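Local coordinates for pesticidal crystal protein CRY4AA (Bacillus thuringiensis, PDB 2C9K) that kills mosquito larvae by binding to midgut epithelial cells and causing their colloid-osmotic lysis, this fragment being the functional toxin of a longer protoxin, at residues L74-N79 with I118-N123; S141-A146 with E191-Y196; A535-S540 with L571-E576. All coordinates share one frame; numbering follows the deposited sequence.

Interaction 1: residues L74-N79 with I118-N123; sequences LNRSFN and IPELVN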
ATOM      1  N   LEU A  74       8.227 -23.510  -6.526  0.50 42.15           N
ATOM      2  CA  LEU A  74       8.742 -22.148  -6.490  0.50 40.62           C
ATOM      3  C   LEU A  74      10.122 -22.045  -5.855  0.50 40.87           C
ATOM      4  O   LEU A  74      10.774 -21.006  -5.940  0.50 40.48           O
ATOM      5  CB  LEU A  74       7.749 -21.239  -5.758  0.50 39.28           C
ATOM      6  CG  LEU A  74       6.739 -20.443  -6.596  0.50 38.21           C
ATOM      7  CD1 LEU A  74       6.602 -21.010  -7.994  1.00 36.44           C
ATOM      8  CD2 LEU A  74       5.405 -20.449  -5.890  1.00 37.89           C
ATOM      9  N   ASN A  75      10.566 -23.123  -5.218  1.00 42.02           N
ATOM     10  CA  ASN A  75      11.884 -23.142  -4.591  1.00 42.70           C
ATOM     11  C   ASN A  75      12.957 -23.498  -5.619  1.00 43.83           C
ATOM     12  O   ASN A  75      14.112 -23.744  -5.272  1.00 44.07           O
ATOM     13  CB  ASN A  75      11.907 -24.131  -3.423  1.00 41.77           C
ATOM     14  CG  ASN A  75      11.724 -23.443  -2.074  1.00 43.33           C
ATOM     15  OD1 ASN A  75      11.163 -22.349  -1.996  1.00 43.45           O
ATOM     16  ND2 ASN A  75      12.191 -24.088  -1.003  1.00 42.77           N
ATOM     17  N   ARG A  76      12.565 -23.515  -6.891  1.00 44.25           N
ATOM     18  CA  ARG A  76      13.489 -23.808  -7.974  1.00 44.92           C
ATOM     19  C   ARG A  76      14.112 -22.500  -8.414  1.00 45.23           C
ATOM     20  O   ARG A  76      15.251 -22.466  -8.876  1.00 47.80           O
ATOM     21  CB  ARG A  76      12.760 -24.417  -9.166  1.00 45.35           C
ATOM     22  CG  ARG A  76      12.194 -25.798  -8.934  1.00 47.39           C
ATOM     23  CD  ARG A  76      11.344 -26.185 -10.121  1.00 48.60           C
ATOM     24  NE  ARG A  76      10.677 -27.465  -9.946  1.00 51.56           N
ATOM     25  CZ  ARG A  76       9.648 -27.859 -10.687  1.00 54.02           C
ATOM     26  NH1 ARG A  76       9.182 -27.061 -11.642  1.00 53.62           N
ATOM     27  NH2 ARG A  76       9.088 -29.045 -10.479  1.00 54.71           N
ATOM     28  N   SER A  77      13.350 -21.421  -8.277  1.00 43.95           N
ATOM     29  CA  SER A  77      13.825 -20.105  -8.667  1.00 42.43           C
ATOM     30  C   SER A  77      15.129 -19.776  -7.954  1.00 42.32           C
ATOM     31  O   SER A  77      15.926 -18.984  -8.447  1.00 42.07           O
ATOM     32  CB  SER A  77      12.775 -19.036  -8.339  1.00 42.55           C
ATOM     33  OG  SER A  77      11.598 -19.193  -9.115  1.00 38.97           O
ATOM     34  N   PHE A  78      15.357 -20.387  -6.798  1.00 42.47           N
ATOM     35  CA  PHE A  78      16.580 -20.099  -6.062  1.00 44.53           C
ATOM     36  C   PHE A  78      17.829 -20.319  -6.906  1.00 45.91           C
ATOM     37  O   PHE A  78      18.649 -19.416  -7.066  1.00 46.10           O
ATOM     38  CB  PHE A  78      16.683 -20.947  -4.797  1.00 44.05           C
ATOM     39  CG  PHE A  78      17.968 -20.742  -4.053  1.00 45.05           C
ATOM     40  CD1 PHE A  78      18.283 -19.495  -3.518  1.00 45.78           C
ATOM     41  CD2 PHE A  78      18.895 -21.774  -3.936  1.00 45.37           C
ATOM     42  CE1 PHE A  78      19.507 -19.275  -2.878  1.00 44.91           C
ATOM     43  CE2 PHE A  78      20.123 -21.565  -3.297  1.00 45.13           C
ATOM     44  CZ  PHE A  78      20.427 -20.314  -2.770  1.00 44.59           C
ATOM     45  N   ASN A  79      17.977 -21.523  -7.440  1.00 47.88           N
ATOM     46  CA  ASN A  79      19.136 -21.836  -8.259  1.00 49.65           C
ATOM     47  C   ASN A  79      19.151 -21.046  -9.563  1.00 50.00           C
ATOM     48  O   ASN A  79      20.207 -20.581  -9.997  1.00 50.77           O
ATOM     49  CB  ASN A  79      19.188 -23.341  -8.543  1.00 50.32           C
ATOM     50  CG  ASN A  79      19.862 -24.122  -7.425  1.00 51.87           C
ATOM     51  OD1 ASN A  79      19.727 -25.341  -7.336  1.00 54.10           O
ATOM     52  ND2 ASN A  79      20.604 -23.420  -6.574  1.00 52.00           N
ATOM     53  N   ILE A 118       5.534 -20.456 -13.245  1.00 37.84           N
ATOM     54  CA  ILE A 118       4.328 -19.757 -12.825  1.00 36.45           C
ATOM     55  C   ILE A 118       3.076 -20.469 -13.344  1.00 36.37           C
ATOM     56  O   ILE A 118       2.126 -20.680 -12.589  1.00 37.03           O
ATOM     57  CB  ILE A 118       4.362 -18.278 -13.260  1.00 35.64           C
ATOM     58  CG1 ILE A 118       5.311 -17.509 -12.334  1.00 34.11           C
ATOM     59  CG2 ILE A 118       2.970 -17.682 -13.219  1.00 34.01           C
ATOM     60  CD1 ILE A 118       5.509 -16.064 -12.706  1.00 34.11           C
ATOM     61  N   PRO A 119       3.052 -20.853 -14.633  1.00 35.27           N
ATOM     62  CA  PRO A 119       1.844 -21.544 -15.090  1.00 35.21           C
ATOM     63  C   PRO A 119       1.735 -22.883 -14.361  1.00 36.96           C
ATOM     64  O   PRO A 119       0.641 -23.338 -14.028  1.00 36.82           O
ATOM     65  CB  PRO A 119       2.083 -21.703 -16.584  1.00 33.53           C
ATOM     66  CG  PRO A 119       2.880 -20.485 -16.918  1.00 33.01           C
ATOM     67  CD  PRO A 119       3.881 -20.448 -15.780  1.00 34.50           C
ATOM     68  N   GLU A 120       2.882 -23.502 -14.103  1.00 39.50           N
ATOM     69  CA  GLU A 120       2.912 -24.780 -13.392  1.00 42.09           C
ATOM     70  C   GLU A 120       2.181 -24.575 -12.067  1.00 42.46           C
ATOM     71  O   GLU A 120       1.213 -25.275 -11.755  1.00 42.06           O
ATOM     72  CB  GLU A 120       4.359 -25.198 -13.119  1.00 43.25           C
ATOM     73  CG  GLU A 120       4.544 -26.669 -12.783  1.00 46.07           C
ATOM     74  CD  GLU A 120       6.011 -27.037 -12.559  1.00 49.56           C
ATOM     75  OE1 GLU A 120       6.880 -26.536 -13.319  1.00 50.10           O
ATOM     76  OE2 GLU A 120       6.290 -27.833 -11.632  1.00 48.21           O
ATOM     77  N   LEU A 121       2.655 -23.592 -11.305  1.00 42.28           N
ATOM     78  CA  LEU A 121       2.079 -23.250 -10.014  1.00 40.65           C
ATOM     79  C   LEU A 121       0.562 -23.168 -10.077  1.00 41.52           C
ATOM     80  O   LEU A 121      -0.137 -23.876  -9.351  1.00 42.39           O
ATOM     81  CB  LEU A 121       2.634 -21.910  -9.534  1.00 38.48           C
ATOM     82  CG  LEU A 121       2.026 -21.369  -8.240  1.00 35.63           C
ATOM     83  CD1 LEU A 121       2.347 -22.323  -7.110  1.00 35.24           C
ATOM     84  CD2 LEU A 121       2.567 -19.985  -7.950  1.00 32.88           C
ATOM     85  N   VAL A 122       0.056 -22.310 -10.952  1.00 41.57           N
ATOM     86  CA  VAL A 122      -1.385 -22.127 -11.092  1.00 43.14           C
ATOM     87  C   VAL A 122      -2.158 -23.353 -11.598  1.00 43.62           C
ATOM     88  O   VAL A 122      -3.291 -23.591 -11.183  1.00 43.11           O
ATOM     89  CB  VAL A 122      -1.693 -20.922 -12.016  1.00 43.03           C
ATOM     90  CG1 VAL A 122      -3.164 -20.893 -12.378  1.00 42.49           C
ATOM     91  CG2 VAL A 122      -1.310 -19.630 -11.314  1.00 43.24           C
ATOM     92  N   ASN A 123      -1.550 -24.137 -12.481  1.00 44.39           N
ATOM     93  CA  ASN A 123      -2.246 -25.294 -13.020  1.00 44.85           C
ATOM     94  C   ASN A 123      -2.144 -26.555 -12.178  1.00 45.50           C
ATOM     95  O   ASN A 123      -2.778 -27.561 -12.487  1.00 45.38           O
ATOM     96  CB  ASN A 123      -1.784 -25.550 -14.451  1.00 44.53           C
ATOM     97  CG  ASN A 123      -2.098 -24.378 -15.371  1.00 47.59           C
ATOM     98  OD1 ASN A 123      -3.254 -23.974 -15.504  1.00 47.80           O
ATOM     99  ND2 ASN A 123      -1.067 -23.821 -16.001  1.00 49.57           N
TER
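Arg76 and Glu120 form a salt bridge on the more exposed side of this contact, in which NH1 does most of the work. Arg76 NH1 lies 2.9 Å from Glu120 OE1, which receives the bond on its syn side and lies near the guanidinium plane. Glu120 OE2 adds two weak bonds, 3.0 Å from Arg76 NH1 and 3.3 Å from Arg76 NH2. Guanidinium and carboxylate planes are turned 48° apart, so the two groups do not form a flat, doubly bonded pair. The arginine chain is extended from CG to NE, and the glutamate chain runs straight out beyond CG, so two long side chains span the distance.

Apolar contact lies deeper. The CD2 methyl of Leu74 meets CD2 of Leu121 at 3.5 Å, with the two side chains crossing at about a right angle; branched leucines suit this interior. Ser142 of the helix 140-164 and Val117 also touch Leu74.

The contact thus ties the junction between helices 64-74 and 77-89 to the end of helix 103-123 in the helical N-terminal domain. Its charged pair sits at the more exposed edge, where solvent would probably moderate the strength of the bridge, while burial of the leucines favours close apolar contact.

Interaction 2: residues S141-A146 with E191-Y196; sequences SSYAQA and EDYTNY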
ATOM      1  N   SER A 141       0.039 -15.027  -2.873  1.00 25.55           N
ATOM      2  CA  SER A 141       1.170 -14.299  -2.315  1.00 27.21           C
ATOM      3  C   SER A 141       2.509 -14.838  -2.830  1.00 28.13           C
ATOM      4  O   SER A 141       3.432 -14.070  -3.081  1.00 30.02           O
ATOM      5  CB  SER A 141       1.123 -14.303  -0.776  1.00 26.63           C
ATOM      6  OG  SER A 141       1.466 -15.556  -0.226  1.00 31.20           O
ATOM      7  N   SER A 142       2.620 -16.152  -2.993  1.00 29.47           N
ATOM      8  CA  SER A 142       3.852 -16.745  -3.514  1.00 29.53           C
ATOM      9  C   SER A 142       3.930 -16.410  -5.009  1.00 30.39           C
ATOM     10  O   SER A 142       5.002 -16.148  -5.561  1.00 30.93           O
ATOM     11  CB  SER A 142       3.826 -18.263  -3.321  1.00 29.34           C
ATOM     12  OG  SER A 142       3.618 -18.589  -1.957  1.00 31.62           O
ATOM     13  N   TYR A 143       2.774 -16.426  -5.660  1.00 29.52           N
ATOM     14  CA  TYR A 143       2.698 -16.102  -7.068  1.00 29.02           C
ATOM     15  C   TYR A 143       3.347 -14.742  -7.279  1.00 29.64           C
ATOM     16  O   TYR A 143       4.171 -14.564  -8.178  1.00 31.30           O
ATOM     17  CB  TYR A 143       1.240 -16.027  -7.506  1.00 29.92           C
ATOM     18  CG  TYR A 143       1.057 -15.645  -8.957  1.00 31.41           C
ATOM     19  CD1 TYR A 143       1.125 -16.605  -9.964  1.00 32.22           C
ATOM     20  CD2 TYR A 143       0.841 -14.323  -9.325  1.00 31.64           C
ATOM     21  CE1 TYR A 143       0.974 -16.259 -11.297  1.00 32.78           C
ATOM     22  CE2 TYR A 143       0.697 -13.965 -10.661  1.00 33.67           C
ATOM     23  CZ  TYR A 143       0.761 -14.941 -11.643  1.00 33.41           C
ATOM     24  OH  TYR A 143       0.598 -14.597 -12.970  1.00 33.85           O
ATOM     25  N   ALA A 144       2.965 -13.786  -6.439  1.00 29.49           N
ATOM     26  CA  ALA A 144       3.473 -12.423  -6.526  1.00 28.77           C
ATOM     27  C   ALA A 144       4.988 -12.350  -6.489  1.00 28.65           C
ATOM     28  O   ALA A 144       5.590 -11.759  -7.381  1.00 30.61           O
ATOM     29  CB  ALA A 144       2.870 -11.560  -5.415  1.00 27.81           C
ATOM     30  N   GLN A 145       5.610 -12.934  -5.472  0.50 27.86           N
ATOM     31  CA  GLN A 145       7.064 -12.904  -5.391  0.50 28.33           C
ATOM     32  C   GLN A 145       7.686 -13.435  -6.679  0.50 28.34           C
ATOM     33  O   GLN A 145       8.651 -12.868  -7.190  0.50 27.44           O
ATOM     34  CB  GLN A 145       7.550 -13.722  -4.199  0.50 29.07           C
ATOM     35  CG  GLN A 145       7.278 -13.076  -2.851  1.00 31.58           C
ATOM     36  CD  GLN A 145       7.896 -11.694  -2.734  1.00 32.13           C
ATOM     37  OE1 GLN A 145       8.986 -11.450  -3.244  1.00 33.46           O
ATOM     38  NE2 GLN A 145       7.205 -10.786  -2.052  1.00 31.56           N
ATOM     39  N   ALA A 146       7.126 -14.518  -7.206  1.00 29.24           N
ATOM     40  CA  ALA A 146       7.628 -15.109  -8.444  1.00 30.49           C
ATOM     41  C   ALA A 146       7.540 -14.113  -9.599  1.00 31.01           C
ATOM     42  O   ALA A 146       8.537 -13.843 -10.268  1.00 32.82           O
ATOM     43  CB  ALA A 146       6.842 -16.367  -8.788  1.00 28.86           C
ATOM     44  N   GLU A 191       1.445  -6.035 -17.492  1.00 28.08           N
ATOM     45  CA  GLU A 191       0.006  -6.008 -17.645  1.00 28.36           C
ATOM     46  C   GLU A 191      -0.655  -7.287 -17.137  1.00 27.89           C
ATOM     47  O   GLU A 191      -1.576  -7.227 -16.318  1.00 28.90           O
ATOM     48  CB  GLU A 191      -0.370  -5.777 -19.107  1.00 28.45           C
ATOM     49  CG  GLU A 191      -1.873  -5.695 -19.332  1.00 31.47           C
ATOM     50  CD  GLU A 191      -2.230  -5.305 -20.748  1.00 32.67           C
ATOM     51  OE1 GLU A 191      -1.651  -4.323 -21.257  1.00 36.21           O
ATOM     52  OE2 GLU A 191      -3.093  -5.968 -21.353  1.00 33.40           O
ATOM     53  N   ASP A 192      -0.190  -8.438 -17.611  0.50 25.63           N
ATOM     54  CA  ASP A 192      -0.781  -9.703 -17.198  0.50 24.82           C
ATOM     55  C   ASP A 192      -0.683  -9.967 -15.712  0.50 23.65           C
ATOM     56  O   ASP A 192      -1.665 -10.336 -15.076  0.50 22.07           O
ATOM     57  CB  ASP A 192      -0.149 -10.862 -17.957  0.50 26.58           C
ATOM     58  CG  ASP A 192      -0.492 -10.842 -19.426  1.00 29.03           C
ATOM     59  OD1 ASP A 192      -1.443 -10.123 -19.811  1.00 28.50           O
ATOM     60  OD2 ASP A 192       0.183 -11.559 -20.196  1.00 33.50           O
ATOM     61  N   TYR A 193       0.506  -9.785 -15.160  1.00 24.31           N
ATOM     62  CA  TYR A 193       0.717 -10.005 -13.735  1.00 25.23           C
ATOM     63  C   TYR A 193      -0.157  -9.083 -12.887  1.00 25.29           C
ATOM     64  O   TYR A 193      -0.744  -9.509 -11.897  1.00 25.33           O
ATOM     65  CB  TYR A 193       2.192  -9.812 -13.407  1.00 24.98           C
ATOM     66  CG  TYR A 193       3.044 -10.966 -13.880  1.00 27.42           C
ATOM     67  CD1 TYR A 193       4.400 -10.799 -14.146  1.00 28.04           C
ATOM     68  CD2 TYR A 193       2.497 -12.244 -14.031  1.00 28.14           C
ATOM     69  CE1 TYR A 193       5.191 -11.875 -14.551  1.00 28.78           C
ATOM     70  CE2 TYR A 193       3.285 -13.324 -14.431  1.00 26.77           C
ATOM     71  CZ  TYR A 193       4.627 -13.132 -14.689  1.00 27.13           C
ATOM     72  OH  TYR A 193       5.409 -14.198 -15.066  1.00 27.21           O
ATOM     73  N   THR A 194      -0.253  -7.819 -13.281  1.00 25.96           N
ATOM     74  CA  THR A 194      -1.085  -6.870 -12.556  1.00 25.64           C
ATOM     75  C   THR A 194      -2.536  -7.344 -12.554  1.00 25.22           C
ATOM     76  O   THR A 194      -3.115  -7.548 -11.495  1.00 25.51           O
ATOM     77  CB  THR A 194      -1.019  -5.464 -13.186  1.00 24.84           C
ATOM     78  OG1 THR A 194       0.276  -4.900 -12.953  1.00 26.02           O
ATOM     79  CG2 THR A 194      -2.074  -4.557 -12.574  1.00 24.98           C
ATOM     80  N   ASN A 195      -3.103  -7.528 -13.745  1.00 24.40           N
ATOM     81  CA  ASN A 195      -4.487  -7.966 -13.887  1.00 25.23           C
ATOM     82  C   ASN A 195      -4.809  -9.307 -13.227  1.00 25.78           C
ATOM     83  O   ASN A 195      -5.930  -9.516 -12.764  1.00 26.03           O
ATOM     84  CB  ASN A 195      -4.880  -8.039 -15.368  1.00 26.08           C
ATOM     85  CG  ASN A 195      -4.895  -6.671 -16.049  1.00 25.93           C
ATOM     86  OD1 ASN A 195      -5.396  -5.694 -15.492  1.00 25.55           O
ATOM     87  ND2 ASN A 195      -4.355  -6.605 -17.267  1.00 23.89           N
ATOM     88  N   TYR A 196      -3.841 -10.218 -13.182  1.00 27.06           N
ATOM     89  CA  TYR A 196      -4.078 -11.526 -12.578  1.00 26.49           C
ATOM     90  C   TYR A 196      -4.138 -11.426 -11.064  1.00 27.85           C
ATOM     91  O   TYR A 196      -5.077 -11.923 -10.447  1.00 29.79           O
ATOM     92  CB  TYR A 196      -2.987 -12.522 -12.970  1.00 25.36           C
ATOM     93  CG  TYR A 196      -3.165 -13.877 -12.311  1.00 26.94           C
ATOM     94  CD1 TYR A 196      -4.174 -14.749 -12.729  1.00 26.96           C
ATOM     95  CD2 TYR A 196      -2.368 -14.265 -11.231  1.00 25.37           C
ATOM     96  CE1 TYR A 196      -4.388 -15.967 -12.086  1.00 24.43           C
ATOM     97  CE2 TYR A 196      -2.574 -15.479 -10.585  1.00 25.02           C
ATOM     98  CZ  TYR A 196      -3.590 -16.322 -11.018  1.00 25.28           C
ATOM     99  OH  TYR A 196      -3.834 -17.510 -10.370  1.00 25.57           O
TER
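Tyr143 meets Tyr193 and Tyr196 in a three-ring aromatic cluster that joins helix 140-164 to helix 183-208. Both belong to the helical bundle of the toxin's N-terminal domain, the part that delta endotoxins are thought to use for pore formation. As in related toxins, one helix lies at the centre of the bundle; here it is helix 140-164, with other helices packed around it. Ser141 and Ser142, at the start of the segment, turn to helix 46-58, where they touch Phe50; small side chains suit such a close approach.

Tyr143 then carries the contact. With CG anti to the backbone N (chi1 178°), its ring reaches out between the two tyrosines of the facing helix, which stand three residues apart and hence on the same side of that helix. Tyr196 covers one face: its CE2 sits 3.4 Å above the Tyr143 plane, over the ring centre. The planes are inclined by 52° and the ring centroids of Tyr143 and Tyr196 lie 4.5 Å apart. Tyr193 is met differently, by the hydroxyl end. Tyr143 OH comes to the edge of the Tyr193 ring, near its plane, and the two rings are almost perpendicular (84°). A phenol oxygen placed against aromatic C-H groups is probably a mildly favourable electrostatic arrangement, and tyrosine offers both this polar end and a broad face.

Ala144 turns away to Val236 of helix 222-240, a small methyl that suits close helix packing. Ala146, one turn beyond Ser142, touches Ile118 of helix 103-123, which also packs on Tyr143 and Tyr193. Across the contact, Tyr143 OH lies 3.2 Å from Tyr193 CD2 and 3.3 Å from Tyr193 CE2.

Interaction 3: residues A535-S540 with L571-E576; sequences AVINLS and LEFSNE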
ATOM      1  N   ALA A 535     -12.047  15.613 -22.047  1.00 31.61           N
ATOM      2  CA  ALA A 535     -11.999  16.522 -20.917  1.00 31.03           C
ATOM      3  C   ALA A 535     -10.736  17.345 -21.128  1.00 31.11           C
ATOM      4  O   ALA A 535      -9.765  16.866 -21.714  1.00 31.63           O
ATOM      5  CB  ALA A 535     -11.914  15.747 -19.615  1.00 28.53           C
ATOM      6  N   VAL A 536     -10.754  18.589 -20.678  1.00 31.16           N
ATOM      7  CA  VAL A 536      -9.596  19.459 -20.818  1.00 31.52           C
ATOM      8  C   VAL A 536      -9.109  19.814 -19.425  1.00 31.27           C
ATOM      9  O   VAL A 536      -9.914  20.119 -18.548  1.00 32.42           O
ATOM     10  CB  VAL A 536      -9.966  20.737 -21.599  1.00 31.41           C
ATOM     11  CG1 VAL A 536      -8.884  21.790 -21.450  1.00 32.40           C
ATOM     12  CG2 VAL A 536     -10.143  20.396 -23.055  1.00 32.44           C
ATOM     13  N   ILE A 537      -7.797  19.772 -19.224  1.00 31.02           N
ATOM     14  CA  ILE A 537      -7.212  20.073 -17.920  1.00 31.71           C
ATOM     15  C   ILE A 537      -6.212  21.221 -17.916  1.00 30.46           C
ATOM     16  O   ILE A 537      -5.243  21.217 -18.671  1.00 29.86           O
ATOM     17  CB  ILE A 537      -6.517  18.840 -17.367  1.00 32.42           C
ATOM     18  CG1 ILE A 537      -5.604  18.257 -18.456  1.00 33.92           C
ATOM     19  CG2 ILE A 537      -7.559  17.845 -16.886  1.00 33.16           C
ATOM     20  CD1 ILE A 537      -4.985  16.926 -18.122  1.00 35.24           C
ATOM     21  N   ASN A 538      -6.450  22.199 -17.052  0.50 29.91           N
ATOM     22  CA  ASN A 538      -5.564  23.343 -16.953  0.50 29.83           C
ATOM     23  C   ASN A 538      -4.841  23.342 -15.622  0.50 29.65           C
ATOM     24  O   ASN A 538      -5.451  23.276 -14.558  0.50 28.60           O
ATOM     25  CB  ASN A 538      -6.355  24.631 -17.134  0.50 31.00           C
ATOM     26  CG  ASN A 538      -6.969  24.730 -18.506  1.00 32.41           C
ATOM     27  OD1 ASN A 538      -6.258  24.802 -19.509  1.00 31.96           O
ATOM     28  ND2 ASN A 538      -8.298  24.718 -18.566  1.00 34.08           N
ATOM     29  N   LEU A 539      -3.521  23.413 -15.712  1.00 31.05           N
ATOM     30  CA  LEU A 539      -2.630  23.395 -14.560  1.00 31.76           C
ATOM     31  C   LEU A 539      -2.065  24.794 -14.359  1.00 32.38           C
ATOM     32  O   LEU A 539      -1.356  25.310 -15.227  1.00 33.17           O
ATOM     33  CB  LEU A 539      -1.472  22.438 -14.839  1.00 32.66           C
ATOM     34  CG  LEU A 539      -0.926  21.455 -13.809  1.00 34.07           C
ATOM     35  CD1 LEU A 539       0.448  21.003 -14.300  1.00 32.96           C
ATOM     36  CD2 LEU A 539      -0.819  22.083 -12.435  1.00 33.52           C
ATOM     37  N   SER A 540      -2.379  25.415 -13.229  1.00 31.31           N
ATOM     38  CA  SER A 540      -1.850  26.739 -12.958  1.00 31.14           C
ATOM     39  C   SER A 540      -0.839  26.671 -11.835  1.00 31.56           C
ATOM     40  O   SER A 540      -1.169  26.296 -10.707  1.00 33.06           O
ATOM     41  CB  SER A 540      -2.961  27.715 -12.573  1.00 30.82           C
ATOM     42  OG  SER A 540      -3.647  28.187 -13.717  1.00 33.59           O
ATOM     43  N   LEU A 571      -0.198  11.072 -20.171  1.00 30.97           N
ATOM     44  CA  LEU A 571      -0.180  12.283 -20.988  1.00 32.53           C
ATOM     45  C   LEU A 571       0.759  13.264 -20.311  1.00 34.11           C
ATOM     46  O   LEU A 571       0.865  13.286 -19.084  1.00 35.08           O
ATOM     47  CB  LEU A 571      -1.574  12.899 -21.137  1.00 31.71           C
ATOM     48  CG  LEU A 571      -2.340  12.359 -22.346  1.00 30.89           C
ATOM     49  CD1 LEU A 571      -3.701  13.032 -22.462  1.00 30.37           C
ATOM     50  CD2 LEU A 571      -1.503  12.595 -23.595  1.00 29.28           C
ATOM     51  N   GLU A 572       1.436  14.072 -21.120  1.00 34.82           N
ATOM     52  CA  GLU A 572       2.408  15.034 -20.626  1.00 35.52           C
ATOM     53  C   GLU A 572       2.123  16.420 -21.183  1.00 35.61           C
ATOM     54  O   GLU A 572       1.786  16.565 -22.357  1.00 36.97           O
ATOM     55  CB  GLU A 572       3.794  14.576 -21.068  1.00 38.07           C
ATOM     56  CG  GLU A 572       4.955  15.295 -20.451  1.00 43.16           C
ATOM     57  CD  GLU A 572       6.278  14.706 -20.905  1.00 46.23           C
ATOM     58  OE1 GLU A 572       6.468  13.474 -20.765  1.00 47.19           O
ATOM     59  OE2 GLU A 572       7.131  15.474 -21.400  1.00 50.02           O
ATOM     60  N   PHE A 573       2.247  17.442 -20.346  1.00 34.83           N
ATOM     61  CA  PHE A 573       2.015  18.799 -20.806  1.00 33.10           C
ATOM     62  C   PHE A 573       3.215  19.222 -21.645  1.00 34.28           C
ATOM     63  O   PHE A 573       4.336  18.781 -21.399  1.00 34.01           O
ATOM     64  CB  PHE A 573       1.855  19.747 -19.627  1.00 31.29           C
ATOM     65  CG  PHE A 573       0.671  19.451 -18.767  1.00 29.44           C
ATOM     66  CD1 PHE A 573       0.808  18.698 -17.612  1.00 29.60           C
ATOM     67  CD2 PHE A 573      -0.580  19.956 -19.093  1.00 28.77           C
ATOM     68  CE1 PHE A 573      -0.284  18.454 -16.788  1.00 30.53           C
ATOM     69  CE2 PHE A 573      -1.680  19.720 -18.278  1.00 29.08           C
ATOM     70  CZ  PHE A 573      -1.534  18.967 -17.121  1.00 30.13           C
ATOM     71  N   SER A 574       2.980  20.086 -22.626  1.00 35.38           N
ATOM     72  CA  SER A 574       4.042  20.542 -23.507  1.00 36.80           C
ATOM     73  C   SER A 574       5.040  21.491 -22.852  1.00 38.18           C
ATOM     74  O   SER A 574       6.218  21.161 -22.718  1.00 38.89           O
ATOM     75  CB  SER A 574       3.436  21.195 -24.748  1.00 37.45           C
ATOM     76  OG  SER A 574       2.523  22.215 -24.395  1.00 39.81           O
ATOM     77  N   ASN A 575       4.581  22.667 -22.447  1.00 39.59           N
ATOM     78  CA  ASN A 575       5.468  23.639 -21.816  1.00 40.98           C
ATOM     79  C   ASN A 575       6.174  23.090 -20.575  1.00 40.89           C
ATOM     80  O   ASN A 575       5.618  22.289 -19.826  1.00 40.21           O
ATOM     81  CB  ASN A 575       4.689  24.911 -21.458  1.00 42.44           C
ATOM     82  CG  ASN A 575       3.410  24.617 -20.700  1.00 44.52           C
ATOM     83  OD1 ASN A 575       2.574  23.827 -21.144  1.00 46.61           O
ATOM     84  ND2 ASN A 575       3.243  25.262 -19.553  1.00 45.69           N
ATOM     85  N   GLU A 576       7.411  23.526 -20.368  1.00 41.73           N
ATOM     86  CA  GLU A 576       8.189  23.078 -19.221  1.00 41.57           C
ATOM     87  C   GLU A 576       8.185  24.086 -18.079  1.00 40.65           C
ATOM     88  O   GLU A 576       7.887  25.266 -18.260  1.00 41.35           O
ATOM     89  CB  GLU A 576       9.632  22.778 -19.633  1.00 42.66           C
ATOM     90  CG  GLU A 576      10.358  23.923 -20.314  1.00 45.08           C
ATOM     91  CD  GLU A 576      11.816  23.594 -20.581  1.00 47.29           C
ATOM     92  OE1 GLU A 576      12.626  23.658 -19.627  1.00 47.78           O
ATOM     93  OE2 GLU A 576      12.150  23.255 -21.741  1.00 48.61           O
TER
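Phe573 pushes its ring towards Ile537 and Leu539, two residues that stand on the same side of one strand. Leu539 makes the nearer approach: its CD1 methyl is 3.6 Å from Phe573 CE1 and 4.0 Å from Phe573 CZ, the two side chains crossing at about a right angle. Ile537 meets the far end of the ring with its longer branch, where CD1 lies 4.1 Å from Phe573 CZ and CG1 lies 4.2 Å from Phe573 CE2. The carbonyl O of Ile537 adds a contact of another kind, lying at the ring edge, in plane, 3.9 Å from Phe573 CE2. Aromatic C-H edges carry a slight positive charge, so a carbonyl oxygen there is probably tolerated better than it would be over the ring face.

No hydrogen bond links the two segments, and the CA atoms of Leu539 and Phe573 are 9.0 Å apart. This is the spacing of layers facing each other across the interior of a beta sandwich, the fold of the C-terminal domain of the toxin fragment. Strand 536-541 belongs to one sheet, while the strand that includes Leu571 and Glu572 pairs with strand 517-527 in the other. Large apolar side chains suit this interior because apolar contact does most of the joining here.

Phe573 has CG anti to its carbonyl carbon, beside the backbone N (chi1 -63°), which turns the ring across the gap. Around it, Ile521 of strand 517-527 touches both Phe573 and Leu539, and Leu547 and Met549 of strand 545-550 also touch the ring. Ile537 and Leu539 are held in place by backbone bonds to Met549 and Leu547 respectively, whereas Asn538, between them, pairs with Asn590 on the neighbouring strand 584-591.

Interactions 1 and 2 are neighbours in the helical domain, their centres 12 Å apart, and they share an interface. Val122 CG2 of 118-123 lies 3.4 Å from Tyr196 OH, and Leu74 CD2 lies 3.7 Å from Ser142 CB, so helix 103-123 packs on both tyrosine-bearing helices, while Leu74 reaches helix 140-164. Interaction 3 belongs to another domain: its centre is 45 Å from that of interaction 1 and 33 Å from that of interaction 2, with nearest atoms about 29 Å and 16 Å away respectively. The segment 191-196 nevertheless reaches toward that C-terminal domain, since Asn195 OD1 accepts a hydrogen bond from Tyr565 N.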